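PDB 3VSF: ricin B lectin from Clostridium thermocellum, which acts as an exo-beta-1,3-galactanase, probably hydrolysing galactan with its family 43 glycoside hydrolase domain, and binds galactose through its ricin-type beta-trefoil module. Local coordinates for residues A[137-140]-A[141-144]; A[167-170]-A[171-174]; A[202-205]-A[206-210]; A[281-284]-A[285-288]; A[391-395]-A[396-400]. All coordinates share one frame; numbering follows the deposited sequence.

In the fold
Contacts 1 to 4 lie in the glycoside hydrolase family 43 part, whose five antiparallel four-stranded sheets are the blades of a beta-propeller. Contact 5 lies in the ricin-type beta-trefoil. The five follow one another along the chain. Contact 1 joins strands 131-138 and 147-153. Contact 2 leaves the last strand of that blade, and R167 packs against G144 of contact 1. Contact 3 is a hairpin end in the next blade, its centre about 15 Å from that of contact 2. Contacts 1 to 3 cluster in neighbouring blades. Contact 4, leading into strand 288-296 beside galactose-binding N440, lies where the propeller meets the beta-trefoil. Contact 5 is remote, its centre about 34 Å from that of contact 4.

Contact 1. Residues A[137-140]-A[141-144]; sequences WENG and INYG
N139 and N142 reach across the loop with their side-chain amides. N139 ND2 donates to N142 OD1 at 2.7 Å, with an N-H...O angle of 153°. The two side chains lie side by side and point the same way. Their amide planes are nearly coplanar, and the N-H meets a lone pair of N142 OD1 in the carbonyl plane. N142 CG sits between its backbone N and carbonyl carbon (chi1 64°), which swings OD1 back towards N139.

E138 and Y143 make the second meeting. E138 CG lies over one face of the Y143 ring, 4.0 Å from its centroid, in a CH-pi contact. The two side chains cross at about a right angle. A bend at chi2 brings the E138 carboxylate along, its plane 35° from that of the ring, with CD 3.6 Å from Y143 CD1.

Outside the loop, H136 NE2 bonds to E138 OE1. R185 NH2 donates to Y143 O, and Y143 OH has a weak bond to E118.

G140, at positive phi, lies at the tip of the loop, where the chain reverses inside both pairs. The whole is the connection of a beta hairpin, linking strands 131-138 and 147-153 within one propeller blade.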
loop_
_atom_site.group_PDB
_atom_site.type_symbol
_atom_site.label_atom_id
_atom_site.label_comp_id
_atom_site.label_asym_id
_atom_site.label_seq_id
_atom_site.Cartn_x
_atom_site.Cartn_y
_atom_site.Cartn_z
ATOM N N TRP A 137 -17.046 16.535 1.677
ATOM C CA TRP A 137 -18.350 16.887 1.122
ATOM C C TRP A 137 -18.241 17.872 -0.040
ATOM O O TRP A 137 -17.446 18.810 0.001
ATOM C CB TRP A 137 -19.255 17.465 2.214
ATOM C CG TRP A 137 -20.684 17.631 1.789
ATOM C CD1 TRP A 137 -21.692 16.723 1.935
ATOM C CD2 TRP A 137 -21.265 18.776 1.154
ATOM N NE1 TRP A 137 -22.863 17.230 1.427
ATOM C CE2 TRP A 137 -22.628 18.489 0.942
ATOM C CE3 TRP A 137 -20.765 20.014 0.740
ATOM C CZ2 TRP A 137 -23.496 19.396 0.337
ATOM C CZ3 TRP A 137 -21.629 20.913 0.140
ATOM C CH2 TRP A 137 -22.978 20.598 -0.056
ATOM N N GLU A 138 -19.050 17.649 -1.072
ATOM C CA GLU A 138 -19.101 18.539 -2.226
ATOM C C GLU A 138 -20.535 18.713 -2.723
ATOM O O GLU A 138 -21.425 17.949 -2.354
ATOM C CB GLU A 138 -18.204 18.024 -3.355
ATOM C CG GLU A 138 -16.714 18.122 -3.061
ATOM C CD GLU A 138 -16.236 19.556 -2.920
ATOM O OE1 GLU A 138 -15.072 19.758 -2.514
ATOM O OE2 GLU A 138 -17.020 20.482 -3.219
ATOM N N ASN A 139 -20.749 19.720 -3.566
ATOM C CA ASN A 139 -22.089 20.056 -4.043
ATOM C C ASN A 139 -22.764 18.969 -4.874
ATOM O O ASN A 139 -23.968 18.753 -4.761
ATOM C CB ASN A 139 -22.063 21.362 -4.842
ATOM C CG ASN A 139 -21.935 22.583 -3.958
ATOM O OD1 ASN A 139 -22.330 22.563 -2.792
ATOM N ND2 ASN A 139 -21.385 23.658 -4.510
ATOM N N GLY A 140 -21.985 18.294 -5.710
ATOM C CA GLY A 140 -22.543 17.369 -6.678
ATOM C C GLY A 140 -22.716 18.096 -7.995
ATOM O O GLY A 140 -23.055 17.500 -9.017
ATOM N N ILE A 141 -22.483 19.403 -7.955
ATOM C CA ILE A 141 -22.522 20.243 -9.144
ATOM C C ILE A 141 -21.111 20.718 -9.466
ATOM O O ILE A 141 -20.755 20.908 -10.629
ATOM C CB ILE A 141 -23.433 21.468 -8.935
ATOM C CG1 ILE A 141 -24.879 21.024 -8.696
ATOM C CG2 ILE A 141 -23.355 22.405 -10.130
ATOM C CD1 ILE A 141 -25.489 20.276 -9.864
ATOM N N ASN A 142 -20.310 20.901 -8.422
ATOM C CA ASN A 142 -18.928 21.337 -8.578
ATOM C C ASN A 142 -18.090 20.986 -7.352
ATOM O O ASN A 142 -18.529 20.232 -6.485
ATOM C CB ASN A 142 -18.870 22.842 -8.843
ATOM C CG ASN A 142 -19.395 23.661 -7.681
ATOM O OD1 ASN A 142 -19.974 23.121 -6.739
ATOM N ND2 ASN A 142 -19.201 24.973 -7.747
ATOM N N TYR A 143 -16.884 21.539 -7.287
ATOM C CA TYR A 143 -15.982 21.286 -6.171
ATOM C C TYR A 143 -15.570 22.576 -5.469
ATOM O O TYR A 143 -14.477 22.670 -4.914
ATOM C CB TYR A 143 -14.741 20.525 -6.644
ATOM C CG TYR A 143 -14.910 19.021 -6.658
ATOM C CD1 TYR A 143 -14.301 18.228 -5.693
ATOM C CD2 TYR A 143 -15.679 18.396 -7.630
ATOM C CE1 TYR A 143 -14.452 16.854 -5.698
ATOM C CE2 TYR A 143 -15.836 17.022 -7.643
ATOM C CZ TYR A 143 -15.221 16.256 -6.675
ATOM O OH TYR A 143 -15.372 14.888 -6.681
ATOM N N GLY A 144 -16.455 23.568 -5.495
ATOM C CA GLY A 144 -16.183 24.844 -4.858
ATOM C C GLY A 144 -16.326 24.782 -3.350
ATOM O O GLY A 144 -15.663 25.523 -2.623
#

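Contact 2. Residues A[167-170]-A[171-174]; sequences RPMQ and DTGV
A type I beta turn runs from Q170 to G173, and T172, inside the turn, reaches back to M169, just ahead of it. G173 N closes the turn on Q170 O at 3.3 Å, a weak bond. The firmer link is made by a side chain. T172 OG1 donates to M169 O at 2.7 Å. The hydroxyl does not use a lone-pair direction of that carbonyl but stands 39° out of its plane. OG1 lies between the backbone N and the carbonyl carbon of T172 (chi1 65°), and this turns it back on the residue three places earlier. The same oxygen weakly accepts V174 N at 3.4 Å, so it ties the residues before and after the turn together.

This loop joins strand 161-166, the outermost strand of its propeller blade, to the short strand 175-176. It lies at the surface of the hydrolase domain. V174 is held to G181 by backbone bonding, and R167 NE donates to G181 O. M169 and V174 both rest on Y182, and M169 also touches Y212.

The apolar contacts are few. T172 CG2 lies 3.9 Å from M169 CB. M169 bends at chi2 and chi3, and this curl brings its CE to 4.0 Å from the same methyl. The two side chains cross obliquely. M169 CB and V174 CG1 are farther apart, at 4.3 Å.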
loop_
_atom_site.group_PDB
_atom_site.type_symbol
_atom_site.label_atom_id
_atom_site.label_comp_id
_atom_site.label_asym_id
_atom_site.label_seq_id
_atom_site.Cartn_x
_atom_site.Cartn_y
_atom_site.Cartn_z
ATOM N N ARG A 167 -16.244 24.239 6.476
ATOM C CA ARG A 167 -14.831 24.463 6.211
ATOM C C ARG A 167 -14.148 24.831 7.522
ATOM O O ARG A 167 -14.500 25.829 8.149
ATOM C CB ARG A 167 -14.651 25.577 5.178
ATOM C CG ARG A 167 -15.257 25.255 3.821
ATOM C CD ARG A 167 -15.484 26.512 2.997
ATOM N NE ARG A 167 -14.240 27.110 2.524
ATOM C CZ ARG A 167 -13.750 26.944 1.299
ATOM N NH1 ARG A 167 -14.399 26.192 0.418
ATOM N NH2 ARG A 167 -12.614 27.532 0.953
ATOM N N PRO A 168 -13.175 24.014 7.945
ATOM C CA PRO A 168 -12.486 24.198 9.226
ATOM C C PRO A 168 -12.123 25.656 9.484
ATOM O O PRO A 168 -11.748 26.371 8.555
ATOM C CB PRO A 168 -11.217 23.365 9.053
ATOM C CG PRO A 168 -11.631 22.268 8.137
ATOM C CD PRO A 168 -12.626 22.877 7.184
ATOM N N MET A 169 -12.240 26.084 10.738
ATOM C CA MET A 169 -11.885 27.443 11.130
ATOM C C MET A 169 -12.738 28.476 10.394
ATOM O O MET A 169 -12.224 29.483 9.909
ATOM C CB MET A 169 -10.400 27.709 10.863
ATOM C CG MET A 169 -9.496 26.496 11.053
ATOM S SD MET A 169 -9.279 25.994 12.770
ATOM C CE MET A 169 -8.291 27.352 13.395
ATOM N N GLN A 170 -14.041 28.222 10.310
ATOM C CA GLN A 170 -14.956 29.137 9.633
ATOM C C GLN A 170 -15.178 30.413 10.437
ATOM O O GLN A 170 -15.280 31.504 9.875
ATOM C CB GLN A 170 -16.299 28.454 9.362
ATOM C CG GLN A 170 -16.516 28.058 7.912
ATOM C CD GLN A 170 -17.867 27.409 7.679
ATOM O OE1 GLN A 170 -18.625 27.173 8.620
ATOM N NE2 GLN A 170 -18.176 27.119 6.420
ATOM N N ASP A 171 -15.253 30.266 11.755
ATOM C CA ASP A 171 -15.525 31.392 12.643
ATOM C C ASP A 171 -14.326 32.329 12.788
ATOM O O ASP A 171 -14.491 33.512 13.085
ATOM C CB ASP A 171 -15.977 30.890 14.017
ATOM C CG ASP A 171 -14.954 29.987 14.675
ATOM O OD1 ASP A 171 -14.106 29.423 13.952
ATOM O OD2 ASP A 171 -15.000 29.837 15.913
ATOM N N THR A 172 -13.124 31.801 12.578
ATOM C CA THR A 172 -11.914 32.611 12.674
ATOM C C THR A 172 -11.946 33.752 11.661
ATOM O O THR A 172 -11.207 34.727 11.788
ATOM C CB THR A 172 -10.641 31.772 12.450
ATOM O OG1 THR A 172 -10.627 31.265 11.110
ATOM C CG2 THR A 172 -10.586 30.612 13.431
ATOM N N GLY A 173 -12.806 33.617 10.657
ATOM C CA GLY A 173 -12.966 34.642 9.642
ATOM C C GLY A 173 -11.975 34.516 8.501
ATOM O O GLY A 173 -12.040 35.272 7.531
ATOM N N VAL A 174 -11.058 33.561 8.616
ATOM C CA VAL A 174 -10.036 33.353 7.596
ATOM C C VAL A 174 -10.666 32.988 6.254
ATOM O O VAL A 174 -11.655 32.258 6.201
ATOM C CB VAL A 174 -9.032 32.258 8.010
ATOM C CG1 VAL A 174 -9.722 30.904 8.090
ATOM C CG2 VAL A 174 -7.866 32.208 7.035
#

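Contact 3. Residues A[202-205]-A[206-210]; sequences AANE and NMDLH
A203 N donates to D208 O at 2.7 Å, the shortest hydrogen bond between the two arms of this hairpin. D208 N returns a bond to A203 O at 3.0 Å. A203 and D208 are thus an antiparallel hydrogen-bonded pair, and A202 with L209 is the non-hydrogen-bonded pair next to it. M207 and D208 both face A203, which makes a classic beta bulge. A type I' turn from N204 to M207 closes the end, with M207 N bonded to N204 O at 3.3 Å. E205 and N206, its two central residues, both have positive phi, as this turn requires.

N204 and D208 lie side by side, pointing the same way. The N204 side chain swings CG opposite its backbone N (chi1 -164°), which sets the amide alongside D208. N204 ND2 makes a weak bond to D208 OD2 at 3.0 Å, bent at 120°. The amide and carboxylate planes are 79° apart. Stronger partners hold the other ends: H177 NE2 bonds to N204 OD1, and G231 N to D208 OD1.

A203 CB makes a CH-pi contact over one face of the H210 ring, 3.5 Å from its centroid and displaced towards the rim. The H210 ring is held by ND1 on Y212 OH and meets the Y182 ring edge-to-face. A202 CB and L209 CD2 touch at 4.2 Å.

The hairpin pairs strands 197-203 and 208-214, the two inner strands of a propeller blade. The L209 backbone bonds to L228 of the outermost strand 221-228. Its side chain packs on L248 and T250 of strand 246-251, in the next blade.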
loop_
_atom_site.group_PDB
_atom_site.type_symbol
_atom_site.label_atom_id
_atom_site.label_comp_id
_atom_site.label_asym_id
_atom_site.label_seq_id
_atom_site.Cartn_x
_atom_site.Cartn_y
_atom_site.Cartn_z
ATOM N N ALA A 202 -6.504 18.238 2.690
ATOM C CA ALA A 202 -5.804 19.139 1.782
ATOM C C ALA A 202 -6.489 20.501 1.712
ATOM O O ALA A 202 -7.659 20.601 1.339
ATOM C CB ALA A 202 -5.703 18.522 0.397
ATOM N N ALA A 203 -5.751 21.547 2.069
ATOM C CA ALA A 203 -6.278 22.905 2.041
ATOM C C ALA A 203 -5.530 23.768 1.029
ATOM O O ALA A 203 -4.570 23.317 0.405
ATOM C CB ALA A 203 -6.204 23.529 3.426
ATOM N N ASN A 204 -5.979 25.009 0.872
ATOM C CA ASN A 204 -5.338 25.955 -0.036
ATOM C C ASN A 204 -5.229 25.406 -1.457
ATOM O O ASN A 204 -4.150 25.403 -2.049
ATOM C CB ASN A 204 -3.955 26.345 0.493
ATOM C CG ASN A 204 -3.402 27.589 -0.175
ATOM O OD1 ASN A 204 -3.780 27.927 -1.297
ATOM N ND2 ASN A 204 -2.499 28.277 0.513
ATOM N N GLU A 205 -6.352 24.942 -1.996
ATOM C CA GLU A 205 -6.387 24.368 -3.340
ATOM C C GLU A 205 -5.537 23.104 -3.451
ATOM O O GLU A 205 -4.766 22.946 -4.398
ATOM C CB GLU A 205 -5.940 25.395 -4.383
ATOM C CG GLU A 205 -7.031 26.362 -4.806
ATOM C CD GLU A 205 -8.188 25.663 -5.494
ATOM O OE1 GLU A 205 -9.311 25.696 -4.948
ATOM O OE2 GLU A 205 -7.975 25.082 -6.580
ATOM N N ASN A 206 -5.688 22.209 -2.479
ATOM C CA ASN A 206 -4.951 20.948 -2.462
ATOM C C ASN A 206 -3.435 21.132 -2.516
ATOM O O ASN A 206 -2.695 20.177 -2.750
ATOM C CB ASN A 206 -5.411 20.039 -3.605
ATOM C CG ASN A 206 -6.896 19.733 -3.548
ATOM O OD1 ASN A 206 -7.522 19.827 -2.491
ATOM N ND2 ASN A 206 -7.467 19.360 -4.687
ATOM N N MET A 207 -2.976 22.360 -2.296
ATOM C CA MET A 207 -1.550 22.660 -2.343
ATOM C C MET A 207 -0.888 22.444 -0.987
ATOM O O MET A 207 0.301 22.135 -0.908
ATOM C CB MET A 207 -1.316 24.095 -2.816
ATOM C CG MET A 207 -1.814 24.379 -4.224
ATOM S SD MET A 207 -0.932 23.438 -5.484
ATOM C CE MET A 207 0.755 23.959 -5.179
ATOM N N ASP A 208 -1.663 22.611 0.080
ATOM C CA ASP A 208 -1.142 22.450 1.431
ATOM C C ASP A 208 -1.929 21.399 2.204
ATOM O O ASP A 208 -3.120 21.204 1.969
ATOM C CB ASP A 208 -1.178 23.784 2.182
ATOM C CG ASP A 208 -0.469 24.897 1.434
ATOM O OD1 ASP A 208 0.416 24.591 0.607
ATOM O OD2 ASP A 208 -0.795 26.079 1.674
ATOM N N LEU A 209 -1.253 20.716 3.122
ATOM C CA LEU A 209 -1.912 19.766 4.006
ATOM C C LEU A 209 -2.127 20.390 5.378
ATOM O O LEU A 209 -1.195 20.926 5.978
ATOM C CB LEU A 209 -1.090 18.483 4.141
ATOM C CG LEU A 209 -1.197 17.465 3.004
ATOM C CD1 LEU A 209 -0.255 16.295 3.245
ATOM C CD2 LEU A 209 -2.630 16.980 2.859
ATOM N N HIS A 210 -3.360 20.326 5.866
ATOM C CA HIS A 210 -3.681 20.857 7.183
ATOM C C HIS A 210 -3.976 19.740 8.178
ATOM O O HIS A 210 -4.839 18.895 7.943
ATOM C CB HIS A 210 -4.867 21.823 7.103
ATOM C CG HIS A 210 -4.500 23.193 6.624
ATOM N ND1 HIS A 210 -5.422 24.211 6.502
ATOM C CD2 HIS A 210 -3.311 23.717 6.244
ATOM C CE1 HIS A 210 -4.818 25.300 6.063
ATOM N NE2 HIS A 210 -3.535 25.028 5.898
#

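Contact 4. Residues A[281-284]-A[285-288]; sequences NSTT and YRSQ
N281 OD1 and Y285 N form the tight part of this loop. Y285 N donates to N281 OD1 at 2.8 Å. T283 N donates to the same oxygen at 2.9 Å, from the opposite face of the amide plane, and this bond closes an Asx turn. N281 CG lies between its backbone N and carbonyl carbon (chi1 65°), placing OD1 inside the curve of the chain. N281 ND2 reaches the edge of the Y285 ring, with CD1 at 3.2 Å. The amide and ring planes are 62° apart.

A type I turn from N281 to T284 leads in, and the loop joins strand 277-279 of one propeller blade to strand 288-296 of the next. Y285 OH bonds to L338 O, and its side chain touches N440, a galactose-binding residue of the beta-trefoil. The ring thus lies where the domains meet.

Buried S287 OG donates to T284 O at 2.8 Å and also bonds to Y305 OH. S287 N donates to T283 O at 3.3 Å.

The solvent side is looser. R286 is exposed and its CB points away from 281-284; its CG stays 4.2 Å from T283 OG1. Its backbone N still bonds to T283 OG1, at 3.2 Å.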
loop_
_atom_site.group_PDB
_atom_site.type_symbol
_atom_site.label_atom_id
_atom_site.label_comp_id
_atom_site.label_asym_id
_atom_site.label_seq_id
_atom_site.Cartn_x
_atom_site.Cartn_y
_atom_site.Cartn_z
ATOM N N ASN A 281 6.272 1.993 -6.714
ATOM C CA ASN A 281 6.810 2.423 -8.001
ATOM C C ASN A 281 6.260 3.779 -8.440
ATOM O O ASN A 281 5.754 4.547 -7.623
ATOM C CB ASN A 281 6.574 1.366 -9.083
ATOM C CG ASN A 281 5.105 1.150 -9.382
ATOM O OD1 ASN A 281 4.249 1.913 -8.936
ATOM N ND2 ASN A 281 4.807 0.109 -10.150
ATOM N N SER A 282 6.361 4.067 -9.734
ATOM C CA SER A 282 5.959 5.366 -10.265
ATOM C C SER A 282 4.444 5.542 -10.298
ATOM O O SER A 282 3.948 6.653 -10.484
ATOM C CB SER A 282 6.536 5.575 -11.667
ATOM O OG SER A 282 5.922 4.708 -12.605
ATOM N N THR A 283 3.711 4.447 -10.126
ATOM C CA THR A 283 2.253 4.495 -10.167
ATOM C C THR A 283 1.634 3.871 -8.923
ATOM O O THR A 283 0.444 3.553 -8.906
ATOM C CB THR A 283 1.702 3.773 -11.410
ATOM O OG1 THR A 283 2.012 2.376 -11.329
ATOM C CG2 THR A 283 2.307 4.351 -12.679
ATOM N N THR A 284 2.445 3.702 -7.884
ATOM C CA THR A 284 2.008 3.026 -6.668
ATOM C C THR A 284 1.278 1.733 -7.022
ATOM O O THR A 284 0.285 1.372 -6.391
ATOM C CB THR A 284 1.095 3.923 -5.809
ATOM O OG1 THR A 284 1.646 5.243 -5.737
ATOM C CG2 THR A 284 0.961 3.359 -4.399
ATOM N N TYR A 285 1.775 1.050 -8.049
ATOM C CA TYR A 285 1.205 -0.218 -8.489
ATOM C C TYR A 285 -0.224 -0.033 -8.990
ATOM O O TYR A 285 -1.119 -0.809 -8.651
ATOM C CB TYR A 285 1.254 -1.242 -7.354
ATOM C CG TYR A 285 2.616 -1.341 -6.705
ATOM C CD1 TYR A 285 3.774 -1.247 -7.464
ATOM C CD2 TYR A 285 2.743 -1.508 -5.334
ATOM C CE1 TYR A 285 5.022 -1.329 -6.877
ATOM C CE2 TYR A 285 3.988 -1.592 -4.738
ATOM C CZ TYR A 285 5.123 -1.503 -5.515
ATOM O OH TYR A 285 6.364 -1.584 -4.926
ATOM N N ARG A 286 -0.423 1.002 -9.800
ATOM C CA ARG A 286 -1.738 1.329 -10.345
ATOM C C ARG A 286 -2.797 1.461 -9.256
ATOM O O ARG A 286 -3.849 0.823 -9.319
ATOM C CB ARG A 286 -2.175 0.293 -11.384
ATOM C CG ARG A 286 -1.375 0.333 -12.674
ATOM C CD ARG A 286 -2.198 -0.181 -13.844
ATOM N NE ARG A 286 -2.531 -1.597 -13.712
ATOM C CZ ARG A 286 -3.558 -2.180 -14.323
ATOM N NH1 ARG A 286 -4.362 -1.466 -15.100
ATOM N NH2 ARG A 286 -3.787 -3.475 -14.151
ATOM N N SER A 287 -2.516 2.293 -8.258
ATOM C CA SER A 287 -3.467 2.534 -7.182
ATOM C C SER A 287 -3.190 3.861 -6.488
ATOM O O SER A 287 -2.158 4.492 -6.717
ATOM C CB SER A 287 -3.418 1.400 -6.157
ATOM O OG SER A 287 -2.310 1.553 -5.286
ATOM N N GLN A 288 -4.124 4.278 -5.642
ATOM C CA GLN A 288 -3.946 5.471 -4.829
ATOM C C GLN A 288 -4.199 5.121 -3.369
ATOM O O GLN A 288 -5.221 4.519 -3.040
ATOM C CB GLN A 288 -4.898 6.579 -5.282
ATOM C CG GLN A 288 -4.654 7.920 -4.610
ATOM C CD GLN A 288 -5.641 8.983 -5.051
ATOM O OE1 GLN A 288 -6.674 8.678 -5.646
ATOM N NE2 GLN A 288 -5.324 10.240 -4.764
#

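Contact 5. Residues A[391-395]-A[396-400]; sequences TDNGS and LSQQW
L396 starts the curl that brings Q398 and Q399 back to T391, N393 and S395. L396 O accepts Q399 N, and the exposed L396 side chain lies against K416. S397 is buried, rests on D375, and gives its carbonyl to N414 ND2.

Q398 carries the contact. Extended beyond CG (chi2 179°), its chain brings the amide to the facing part of the loop, where both ends are bonded. NE2 donates to T391 O at 2.9 Å, with the partner in the Q398 amide plane but the donor well above the T391 carbonyl plane. OE1 accepts N393 N at 3.1 Å in a nearly straight bond of 168°. N393 is the middle residue of an Asx turn, in which D392 OD1 accepts G394 N at 3.3 Å. The Q398 backbone N adds a weak bond to S395 O. Q398 and W400 are the glutamine and tryptophan of a QxW motif, the signature of ricin-type beta-trefoil repeats.

Q399 turns its amide back to S395. NE2 donates to S395 O at 3.1 Å, with the donor 65° out of the carbonyl plane. W400 starts strand 400-404, packs on I387 and I412, and bonds through NE1 to L374 O.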
loop_
_atom_site.group_PDB
_atom_site.type_symbol
_atom_site.label_atom_id
_atom_site.label_comp_id
_atom_site.label_asym_id
_atom_site.label_seq_id
_atom_site.Cartn_x
_atom_site.Cartn_y
_atom_site.Cartn_z
ATOM N N THR A 391 29.055 -22.218 -2.001
ATOM C CA THR A 391 29.042 -23.674 -1.968
ATOM C C THR A 391 27.701 -24.196 -1.461
ATOM O O THR A 391 27.154 -23.682 -0.485
ATOM C CB THR A 391 30.169 -24.229 -1.076
ATOM O OG1 THR A 391 31.435 -23.747 -1.543
ATOM C CG2 THR A 391 30.168 -25.749 -1.101
ATOM N N ASP A 392 27.177 -25.216 -2.134
ATOM C CA ASP A 392 25.919 -25.832 -1.736
ATOM C C ASP A 392 26.005 -26.327 -0.296
ATOM O O ASP A 392 26.621 -27.356 -0.022
ATOM C CB ASP A 392 25.578 -26.994 -2.671
ATOM C CG ASP A 392 24.181 -27.540 -2.444
ATOM O OD1 ASP A 392 23.654 -27.391 -1.321
ATOM O OD2 ASP A 392 23.609 -28.121 -3.391
ATOM N N ASN A 393 25.388 -25.589 0.621
ATOM C CA ASN A 393 25.400 -25.960 2.032
ATOM C C ASN A 393 23.997 -26.181 2.593
ATOM O O ASN A 393 23.802 -26.209 3.808
ATOM C CB ASN A 393 26.148 -24.911 2.860
ATOM C CG ASN A 393 25.447 -23.567 2.875
ATOM O OD1 ASN A 393 24.585 -23.294 2.039
ATOM N ND2 ASN A 393 25.818 -22.716 3.824
ATOM N N GLY A 394 23.027 -26.339 1.697
ATOM C CA GLY A 394 21.653 -26.610 2.087
ATOM C C GLY A 394 21.050 -25.546 2.984
ATOM O O GLY A 394 20.147 -25.829 3.774
ATOM N N SER A 395 21.547 -24.320 2.863
ATOM C CA SER A 395 21.066 -23.214 3.683
ATOM C C SER A 395 19.830 -22.564 3.070
ATOM O O SER A 395 19.497 -22.810 1.911
ATOM C CB SER A 395 22.171 -22.172 3.871
ATOM O OG SER A 395 21.737 -21.112 4.705
ATOM N N LEU A 396 19.153 -21.733 3.856
ATOM C CA LEU A 396 17.948 -21.047 3.399
ATOM C C LEU A 396 18.241 -20.042 2.289
ATOM O O LEU A 396 17.531 -19.991 1.284
ATOM C CB LEU A 396 17.256 -20.343 4.567
ATOM C CG LEU A 396 16.428 -21.220 5.507
ATOM C CD1 LEU A 396 15.924 -20.409 6.692
ATOM C CD2 LEU A 396 15.267 -21.858 4.758
ATOM N N SER A 397 19.289 -19.247 2.476
ATOM C CA SER A 397 19.640 -18.196 1.527
ATOM C C SER A 397 19.850 -18.734 0.115
ATOM O O SER A 397 19.820 -17.979 -0.856
ATOM C CB SER A 397 20.895 -17.458 1.994
ATOM O OG SER A 397 20.725 -16.940 3.301
ATOM N N GLN A 398 20.062 -20.040 0.004
ATOM C CA GLN A 398 20.340 -20.659 -1.286
ATOM C C GLN A 398 19.110 -21.346 -1.872
ATOM O O GLN A 398 19.216 -22.114 -2.828
ATOM C CB GLN A 398 21.493 -21.656 -1.157
ATOM C CG GLN A 398 22.789 -21.036 -0.666
ATOM C CD GLN A 398 23.905 -22.052 -0.524
ATOM O OE1 GLN A 398 23.665 -23.259 -0.531
ATOM N NE2 GLN A 398 25.135 -21.567 -0.396
ATOM N N GLN A 399 17.946 -21.064 -1.298
ATOM C CA GLN A 399 16.698 -21.649 -1.775
ATOM C C GLN A 399 15.810 -20.572 -2.391
ATOM O O GLN A 399 15.699 -19.469 -1.855
ATOM C CB GLN A 399 15.976 -22.364 -0.633
ATOM C CG GLN A 399 16.863 -23.336 0.131
ATOM C CD GLN A 399 16.121 -24.078 1.223
ATOM O OE1 GLN A 399 14.931 -24.367 1.096
ATOM N NE2 GLN A 399 16.820 -24.388 2.309
ATOM N N TRP A 400 15.181 -20.892 -3.518
ATOM C CA TRP A 400 14.432 -19.894 -4.274
ATOM C C TRP A 400 13.086 -20.408 -4.783
ATOM O O TRP A 400 12.984 -21.535 -5.270
ATOM C CB TRP A 400 15.272 -19.396 -5.454
ATOM C CG TRP A 400 16.619 -18.871 -5.055
ATOM C CD1 TRP A 400 17.736 -19.606 -4.782
ATOM C CD2 TRP A 400 16.991 -17.498 -4.886
ATOM N NE1 TRP A 400 18.780 -18.776 -4.451
ATOM C CE2 TRP A 400 18.349 -17.477 -4.509
ATOM C CE3 TRP A 400 16.309 -16.284 -5.018
ATOM C CZ2 TRP A 400 19.036 -16.290 -4.261
ATOM C CZ3 TRP A 400 16.994 -15.109 -4.772
ATOM C CH2 TRP A 400 18.344 -15.120 -4.397
#